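Local coordinates for protein restriction endonuclease S subunits (Thermoanaerobacter tengcongensis, PDB 3OKG) that probably acts as the DNA-recognising specificity subunit of a type I methyltransferase, assembling with M polypeptides, at residues P361-P364 against L365-R369; A388-T392 against E393-K397; I121-R125 against E126-P130. All coordinates share one frame; numbering follows the deposited sequence.

The three contacts are local turns or caps in an elongated chain, in sequence order 3, 1, 2, though in space interaction 2 lies near the chain's centre. Interaction 3 belongs to the first DNA specificity region and interaction 1 to the second; they lie on opposite sides of that centre, about 71 Å apart between centres. Interaction 1 starts the long helix 365-388, and interaction 2 restarts the helical path just beyond its far end, with centres about 42 Å apart. Interaction 2 is about 31 Å from interaction 3 between centres. None touches another. A sulfate ion, probably from the crystallisation liquor, lies beside interaction 3, weakly bound by Arg122.

Interaction 1 (P361-P364 against L365-R369); sequences PLPP and LEEQR
The contact is a strand-to-helix junction: strand 359-362 runs through Pro363 and Pro364 straight into helix 365-388, and Gln368 on the first turn folds back over Pro363. Gln368 NE2 donates to Pro363 O over 2.8 Å with an N-H...O angle of 164°. The carbonyl oxygen lies almost in the plane of the Gln368 amide, although NE2 itself is tilted from the carbonyl plane. Gln368 CG stands beside its own backbone N (chi1 -71°), and the extended chain beyond CG then carries the amide back across the strand end. On the way, Gln368 CG presses on Pro363 CD at 3.6 Å, the two side chains crossing at about a right angle. Leu362 CD1 adds an apolar neighbour 3.6 Å from Gln368 NE2.

Pro364 is the N-cap residue. Pro364 O receives the first helical i to i+4 bond, from Gln368 N at 3.0 Å and nearly straight at 165°; Glu367 N, also 3.0 Å from Pro364 O, makes a weak bond. Proline suits both turn positions, since its ring fixes phi and it has no backbone N-H that would need an acceptor before the helix begins. Glu367 supplies aliphatic cover, its CG resting 3.7 Å from Pro363 CB. With CG anti to the backbone N and a bend at chi2, its carboxylate leads off to a salt bridge with Arg370.

This junction carries the chain of the second DNA specificity region into its long helix, predicted to be a coiled coil further along. Trp326 of helix 324-333 touches both Pro363 and Gln368. The buried amide is held at both ends: NE2 also donates to Ser321 O, while OE1 accepts from Glu323 N.

Interaction 2 (A388-T392 against E393-K397); sequences AQAET and EAELK
Glu391 OE1 receives Ala394 N in a bond of 2.7 Å, the N-cap bond that opens helix 392-407 after a short break in the predicted coiled coil. The N-H approaches from above the carboxylate plane, 58° out of it. Glu391 CG is lodged between its backbone N and carbonyl carbon (chi1 88°), and a bend at chi2 curls the long chain back over the helix start. A negative group at this end probably benefits from the helix dipole. Small Ala394 packs against the capping carboxylate, its CB 3.4 Å from Glu391 OE1.

The backbone continues the start: Glu395 N donates to Glu391 O and Leu396 N to Thr392 O, both nearly straight. Ala390 CB touches the aliphatic Glu395 CG, whose carboxylate is drawn away to a salt bridge with Arg195, linking helix 392-407 to the long helix 174-216.

Glu391 and Glu393 lie side by side with their carboxylate planes 83° apart and their OE1 atoms at 4.2 Å. The likely repulsion is probably eased by Lys397, one turn on, whose NZ forms a salt bridge with Glu393 OE2 at 2.9 Å, its hydrogen bond using the anti lone pair of that oxygen. On the side facing Arg192 and Arg195, the methyl Thr392 CG2 runs alongside Leu396 and meets its CD1 at 3.8 Å.

Interaction 3 (I121-R125 against E126-P130); sequences IRANR and EFAEP. With SO4 (sulfate ion), chain H.
In the first DNA specificity region, residues 124-127 form a beta turn between strand 118-121 and helix 130-137, Asn124 O accepting from Phe127 N at 2.8 Å; Ala128 N extends it with an i to i+4 bond of 3.0 Å to Asn124 O, the two donors on opposite faces of its carbonyl plane. An Asx turn overlies this loop: Asn124 CG is anti to the backbone N (chi1 179°), which puts OD1 3.1 Å from Glu126 N, the donor above the amide's carbonyl plane. With an alanine here, Glu126 N would probably lose its acceptor and the turn be less firmly set. Asn124 ND2 lies obliquely by the Phe127 ring, 3.5 Å from CE2.

Ala123, small and buried, fits its CB 3.9 Å from Pro130 CD. The Arg125 side chain bends at chi2 and chi3, laying one guanidinium face over Pro130 CD. Arg125 NH2 and Glu129 OE1, 3.5 Å apart, form a salt bridge by charge alone, OE1 lying well out of the guanidinium plane; Glu129 OE2 pairs with Arg178. A water accepts from Arg125 NH2 and donates to Glu129 OE2. Arg122, salt-bridged through NH2 to Asp89, makes a weak hydrogen bond from NH1 to sulfate O3, 3.1 Å away at the guanidinium edge, in plane.

Interaction 1 (P361-P364 against L365-R369)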
loop_
_atom_site.group_PDB
_atom_site.type_symbol
_atom_site.label_atom_id
_atom_site.label_comp_id
_atom_site.label_asym_id
_atom_site.label_seq_id
_atom_site.Cartn_x
_atom_site.Cartn_y
_atom_site.Cartn_z
ATOM N N PRO A 361 24.504 -4.699 28.327
ATOM C CA PRO A 361 25.418 -3.621 28.699
ATOM C C PRO A 361 24.597 -2.547 29.393
ATOM O O PRO A 361 23.483 -2.225 28.989
ATOM C CB PRO A 361 25.928 -3.085 27.346
ATOM C CG PRO A 361 25.039 -3.731 26.259
ATOM C CD PRO A 361 23.982 -4.560 26.957
ATOM N N LEU A 362 25.141 -1.978 30.443
ATOM C CA LEU A 362 24.364 -1.098 31.269
ATOM C C LEU A 362 25.056 0.227 31.483
ATOM O O LEU A 362 25.934 0.331 32.358
ATOM C CB LEU A 362 24.045 -1.772 32.630
ATOM C CG LEU A 362 23.005 -1.012 33.468
ATOM C CD1 LEU A 362 21.564 -1.297 32.945
ATOM C CD2 LEU A 362 23.122 -1.369 34.952
ATOM N N PRO A 363 24.661 1.247 30.690
ATOM C CA PRO A 363 25.118 2.618 30.892
ATOM C C PRO A 363 24.482 3.202 32.134
ATOM O O PRO A 363 23.501 2.646 32.638
ATOM C CB PRO A 363 24.552 3.377 29.665
ATOM C CG PRO A 363 24.110 2.306 28.687
ATOM C CD PRO A 363 23.700 1.154 29.574
ATOM N N PRO A 364 25.008 4.336 32.606
ATOM C CA PRO A 364 24.286 5.118 33.606
ATOM C C PRO A 364 22.919 5.520 33.033
ATOM O O PRO A 364 22.745 5.602 31.817
ATOM C CB PRO A 364 25.167 6.353 33.802
ATOM C CG PRO A 364 26.524 5.964 33.293
ATOM C CD PRO A 364 26.306 4.930 32.237
ATOM N N LEU A 365 21.953 5.771 33.899
ATOM C CA LEU A 365 20.592 6.084 33.425
ATOM C C LEU A 365 20.557 7.207 32.402
ATOM O O LEU A 365 19.827 7.145 31.407
ATOM C CB LEU A 365 19.690 6.440 34.599
ATOM C CG LEU A 365 19.295 5.240 35.455
ATOM C CD1 LEU A 365 18.708 5.714 36.784
ATOM C CD2 LEU A 365 18.300 4.361 34.698
ATOM N N GLU A 366 21.341 8.247 32.646
ATOM C CA GLU A 366 21.319 9.392 31.756
ATOM C C GLU A 366 21.725 8.993 30.337
ATOM O O GLU A 366 21.165 9.498 29.374
ATOM C CB GLU A 366 22.189 10.541 32.271
ATOM C CG GLU A 366 21.552 11.908 31.987
ATOM C CD GLU A 366 22.554 12.976 31.543
ATOM O OE1 GLU A 366 22.114 14.096 31.194
ATOM O OE2 GLU A 366 23.776 12.702 31.540
ATOM N N GLU A 367 22.688 8.084 30.215
ATOM C CA GLU A 367 23.156 7.666 28.896
ATOM C C GLU A 367 22.177 6.701 28.241
ATOM O O GLU A 367 22.019 6.712 27.020
ATOM C CB GLU A 367 24.537 7.031 28.981
ATOM C CG GLU A 367 25.043 6.418 27.678
ATOM C CD GLU A 367 25.572 7.464 26.698
ATOM O OE1 GLU A 367 25.328 8.671 26.917
ATOM O OE2 GLU A 367 26.221 7.074 25.708
ATOM N N GLN A 368 21.529 5.852 29.036
ATOM C CA GLN A 368 20.470 5.006 28.481
ATOM C C GLN A 368 19.400 5.897 27.886
ATOM O O GLN A 368 18.866 5.604 26.817
ATOM C CB GLN A 368 19.797 4.125 29.537
ATOM C CG GLN A 368 20.659 3.004 30.048
ATOM C CD GLN A 368 19.998 2.289 31.213
ATOM O OE1 GLN A 368 18.834 1.890 31.124
ATOM N NE2 GLN A 368 20.737 2.129 32.318
ATOM N N ARG A 369 19.057 6.968 28.590
ATOM C CA ARG A 369 17.974 7.819 28.109
ATOM C C ARG A 369 18.397 8.573 26.843
ATOM O O ARG A 369 17.627 8.681 25.894
ATOM C CB ARG A 369 17.485 8.782 29.200
ATOM C CG ARG A 369 16.656 8.078 30.288
ATOM C CD ARG A 369 15.993 9.077 31.247
ATOM N NE ARG A 369 16.986 9.865 31.973
ATOM C CZ ARG A 369 17.317 9.668 33.249
ATOM N NH1 ARG A 369 16.720 8.710 33.953
ATOM N NH2 ARG A 369 18.243 10.436 33.820
#

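Interaction 2 (A388-T392 against E393-K397)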
loop_
_atom_site.group_PDB
_atom_site.type_symbol
_atom_site.label_atom_id
_atom_site.label_comp_id
_atom_site.label_asym_id
_atom_site.label_seq_id
_atom_site.Cartn_x
_atom_site.Cartn_y
_atom_site.Cartn_z
ATOM N N ALA A 388 4.131 4.987 4.682
ATOM C CA ALA A 388 4.054 5.991 3.629
ATOM C C ALA A 388 4.155 5.380 2.237
ATOM O O ALA A 388 3.885 6.059 1.231
ATOM C CB ALA A 388 5.138 7.065 3.817
ATOM N N GLN A 389 4.568 4.118 2.161
ATOM C CA GLN A 389 4.624 3.449 0.863
ATOM C C GLN A 389 3.286 2.757 0.648
ATOM O O GLN A 389 3.081 1.640 1.114
ATOM C CB GLN A 389 5.782 2.445 0.781
ATOM C CG GLN A 389 7.099 3.018 0.197
ATOM C CD GLN A 389 7.014 3.454 -1.293
ATOM O OE1 GLN A 389 7.660 2.860 -2.169
ATOM N NE2 GLN A 389 6.251 4.512 -1.568
ATOM N N ALA A 390 2.374 3.449 -0.032
ATOM C CA ALA A 390 1.025 2.935 -0.312
ATOM C C ALA A 390 1.115 1.894 -1.406
ATOM O O ALA A 390 2.076 1.893 -2.190
ATOM C CB ALA A 390 0.107 4.082 -0.757
ATOM N N GLU A 391 0.126 1.010 -1.481
ATOM C CA GLU A 391 0.188 -0.030 -2.493
ATOM C C GLU A 391 0.105 0.637 -3.858
ATOM O O GLU A 391 -0.504 1.707 -4.005
ATOM C CB GLU A 391 -0.896 -1.099 -2.284
ATOM C CG GLU A 391 -2.223 -0.812 -2.944
ATOM C CD GLU A 391 -2.321 -1.380 -4.351
ATOM O OE1 GLU A 391 -3.307 -1.047 -5.048
ATOM O OE2 GLU A 391 -1.422 -2.158 -4.755
ATOM N N THR A 392 0.719 -0.001 -4.843
ATOM C CA THR A 392 1.039 0.643 -6.105
ATOM C C THR A 392 -0.192 0.978 -6.913
ATOM O O THR A 392 -0.400 2.130 -7.273
ATOM C CB THR A 392 1.996 -0.213 -6.963
ATOM O OG1 THR A 392 3.167 -0.530 -6.198
ATOM C CG2 THR A 392 2.404 0.538 -8.245
ATOM N N GLU A 393 -1.011 -0.023 -7.208
ATOM C CA GLU A 393 -2.163 0.224 -8.062
ATOM C C GLU A 393 -3.056 1.367 -7.538
ATOM O O GLU A 393 -3.460 2.253 -8.311
ATOM C CB GLU A 393 -2.977 -1.052 -8.285
ATOM C CG GLU A 393 -4.163 -0.805 -9.229
ATOM C CD GLU A 393 -5.150 -1.963 -9.261
ATOM O OE1 GLU A 393 -5.058 -2.860 -8.390
ATOM O OE2 GLU A 393 -6.024 -1.966 -10.156
ATOM N N ALA A 394 -3.358 1.354 -6.236
ATOM C CA ALA A 394 -4.190 2.412 -5.642
ATOM C C ALA A 394 -3.525 3.787 -5.658
ATOM O O ALA A 394 -4.125 4.787 -6.062
ATOM C CB ALA A 394 -4.586 2.038 -4.227
ATOM N N GLU A 395 -2.279 3.862 -5.222
ATOM C CA GLU A 395 -1.646 5.170 -5.207
ATOM C C GLU A 395 -1.633 5.747 -6.626
ATOM O O GLU A 395 -1.982 6.906 -6.842
ATOM C CB GLU A 395 -0.225 5.129 -4.626
ATOM C CG GLU A 395 0.113 6.382 -3.830
ATOM C CD GLU A 395 1.598 6.751 -3.823
ATOM O OE1 GLU A 395 1.918 7.763 -3.168
ATOM O OE2 GLU A 395 2.441 6.066 -4.462
ATOM N N LEU A 396 -1.230 4.950 -7.602
ATOM C CA LEU A 396 -1.116 5.499 -8.915
ATOM C C LEU A 396 -2.504 5.914 -9.449
ATOM O O LEU A 396 -2.630 6.990 -9.984
ATOM C CB LEU A 396 -0.373 4.554 -9.871
ATOM C CG LEU A 396 1.051 4.113 -9.459
ATOM C CD1 LEU A 396 1.743 3.441 -10.644
ATOM C CD2 LEU A 396 1.887 5.297 -8.960
ATOM N N LYS A 397 -3.532 5.078 -9.299
ATOM C CA LYS A 397 -4.805 5.402 -9.931
ATOM C C LYS A 397 -5.473 6.629 -9.295
ATOM O O LYS A 397 -6.031 7.477 -9.983
ATOM C CB LYS A 397 -5.731 4.183 -9.924
ATOM C CG LYS A 397 -5.475 3.212 -11.085
ATOM C CD LYS A 397 -6.365 1.966 -10.909
ATOM C CE LYS A 397 -6.359 1.079 -12.138
ATOM N NZ LYS A 397 -7.301 -0.053 -11.971
#

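Interaction 3 (I121-R125 against E126-P130)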
loop_
_atom_site.group_PDB
_atom_site.type_symbol
_atom_site.label_atom_id
_atom_site.label_comp_id
_atom_site.label_asym_id
_atom_site.label_seq_id
_atom_site.Cartn_x
_atom_site.Cartn_y
_atom_site.Cartn_z
ATOM N N ILE A 121 -11.945 5.138 -29.872
ATOM C CA ILE A 121 -12.116 6.573 -29.855
ATOM C C ILE A 121 -10.978 7.174 -30.675
ATOM O O ILE A 121 -9.851 7.286 -30.186
ATOM C CB ILE A 121 -12.041 7.070 -28.380
ATOM C CG1 ILE A 121 -13.293 6.611 -27.607
ATOM C CG2 ILE A 121 -11.833 8.571 -28.315
ATOM C CD1 ILE A 121 -13.057 6.516 -26.061
ATOM N N ARG A 122 -11.292 7.542 -31.920
ATOM C CA ARG A 122 -10.325 8.020 -32.897
ATOM C C ARG A 122 -10.424 9.518 -33.069
ATOM O O ARG A 122 -11.424 10.013 -33.608
ATOM C CB ARG A 122 -10.578 7.324 -34.241
ATOM C CG ARG A 122 -9.575 7.690 -35.357
ATOM C CD ARG A 122 -9.629 6.650 -36.490
ATOM N NE ARG A 122 -9.331 5.314 -35.951
ATOM C CZ ARG A 122 -9.669 4.172 -36.542
ATOM N NH1 ARG A 122 -10.300 4.185 -37.718
ATOM N NH2 ARG A 122 -9.370 3.018 -35.961
ATOM N N ALA A 123 -9.399 10.248 -32.619
ATOM C CA ALA A 123 -9.501 11.702 -32.566
ATOM C C ALA A 123 -9.632 12.279 -33.945
ATOM O O ALA A 123 -8.877 11.913 -34.841
ATOM C CB ALA A 123 -8.273 12.307 -31.899
ATOM N N ASN A 124 -10.574 13.191 -34.115
ATOM C CA ASN A 124 -10.581 14.055 -35.285
ATOM C C ASN A 124 -9.568 15.149 -34.973
ATOM O O ASN A 124 -9.822 16.025 -34.137
ATOM C CB ASN A 124 -11.971 14.661 -35.512
ATOM C CG ASN A 124 -12.015 15.595 -36.731
ATOM O OD1 ASN A 124 -10.981 16.020 -37.225
ATOM N ND2 ASN A 124 -13.227 15.916 -37.193
ATOM N N ARG A 125 -8.418 15.092 -35.636
ATOM C CA ARG A 125 -7.289 15.960 -35.304
ATOM C C ARG A 125 -7.533 17.434 -35.567
ATOM O O ARG A 125 -6.740 18.283 -35.151
ATOM C CB ARG A 125 -6.045 15.514 -36.075
ATOM C CG ARG A 125 -5.748 14.033 -35.889
ATOM C CD ARG A 125 -5.200 13.797 -34.508
ATOM N NE ARG A 125 -4.163 14.779 -34.176
ATOM C CZ ARG A 125 -2.854 14.590 -34.342
ATOM N NH1 ARG A 125 -2.397 13.447 -34.838
ATOM N NH2 ARG A 125 -2.000 15.554 -34.022
ATOM N N GLU A 126 -8.616 17.742 -36.254
ATOM C CA GLU A 126 -9.008 19.139 -36.393
ATOM C C GLU A 126 -9.482 19.711 -35.055
ATOM O O GLU A 126 -9.539 20.922 -34.895
ATOM C CB GLU A 126 -10.089 19.305 -37.470
ATOM C CG GLU A 126 -9.532 19.201 -38.887
ATOM C CD GLU A 126 -8.920 20.529 -39.365
ATOM O OE1 GLU A 126 -9.654 21.356 -39.955
ATOM O OE2 GLU A 126 -7.706 20.745 -39.152
ATOM N N PHE A 127 -9.825 18.848 -34.101
ATOM C CA PHE A 127 -10.473 19.321 -32.853
ATOM C C PHE A 127 -9.818 18.788 -31.599
ATOM O O PHE A 127 -9.906 19.416 -30.554
ATOM C CB PHE A 127 -11.946 18.896 -32.769
ATOM C CG PHE A 127 -12.802 19.402 -33.906
ATOM C CD1 PHE A 127 -12.903 20.761 -34.168
ATOM C CD2 PHE A 127 -13.508 18.509 -34.708
ATOM C CE1 PHE A 127 -13.692 21.222 -35.216
ATOM C CE2 PHE A 127 -14.320 18.960 -35.774
ATOM C CZ PHE A 127 -14.400 20.318 -36.025
ATOM N N ALA A 128 -9.209 17.606 -31.682
ATOM C CA ALA A 128 -8.715 16.963 -30.465
ATOM C C ALA A 128 -7.415 16.240 -30.710
ATOM O O ALA A 128 -7.234 15.580 -31.751
ATOM C CB ALA A 128 -9.780 15.972 -29.913
ATOM N N GLU A 129 -6.529 16.321 -29.734
ATOM C CA GLU A 129 -5.281 15.552 -29.730
ATOM C C GLU A 129 -5.517 14.170 -29.113
ATOM O O GLU A 129 -6.141 14.079 -28.053
ATOM C CB GLU A 129 -4.260 16.270 -28.858
ATOM C CG GLU A 129 -3.871 17.625 -29.405
ATOM C CD GLU A 129 -2.887 17.514 -30.552
ATOM O OE1 GLU A 129 -2.178 16.496 -30.623
ATOM O OE2 GLU A 129 -2.830 18.443 -31.370
ATOM N N PRO A 130 -5.028 13.101 -29.768
ATOM C CA PRO A 130 -5.191 11.746 -29.209
ATOM C C PRO A 130 -4.741 11.644 -27.745
ATOM O O PRO A 130 -5.421 11.027 -26.945
ATOM C CB PRO A 130 -4.293 10.871 -30.114
ATOM C CG PRO A 130 -4.346 11.577 -31.481
ATOM C CD PRO A 130 -4.510 13.083 -31.157
HETATM S S SO4 H . -9.941 2.544 -41.111
HETATM O O1 SO4 H . -10.118 2.316 -42.545
HETATM O O2 SO4 H . -8.773 3.400 -40.909
HETATM O O3 SO4 H . -11.138 3.200 -40.568
HETATM O O4 SO4 H . -9.729 1.267 -40.425
HETATM O O HOH W 1 -1.456 18.663 -33.395
#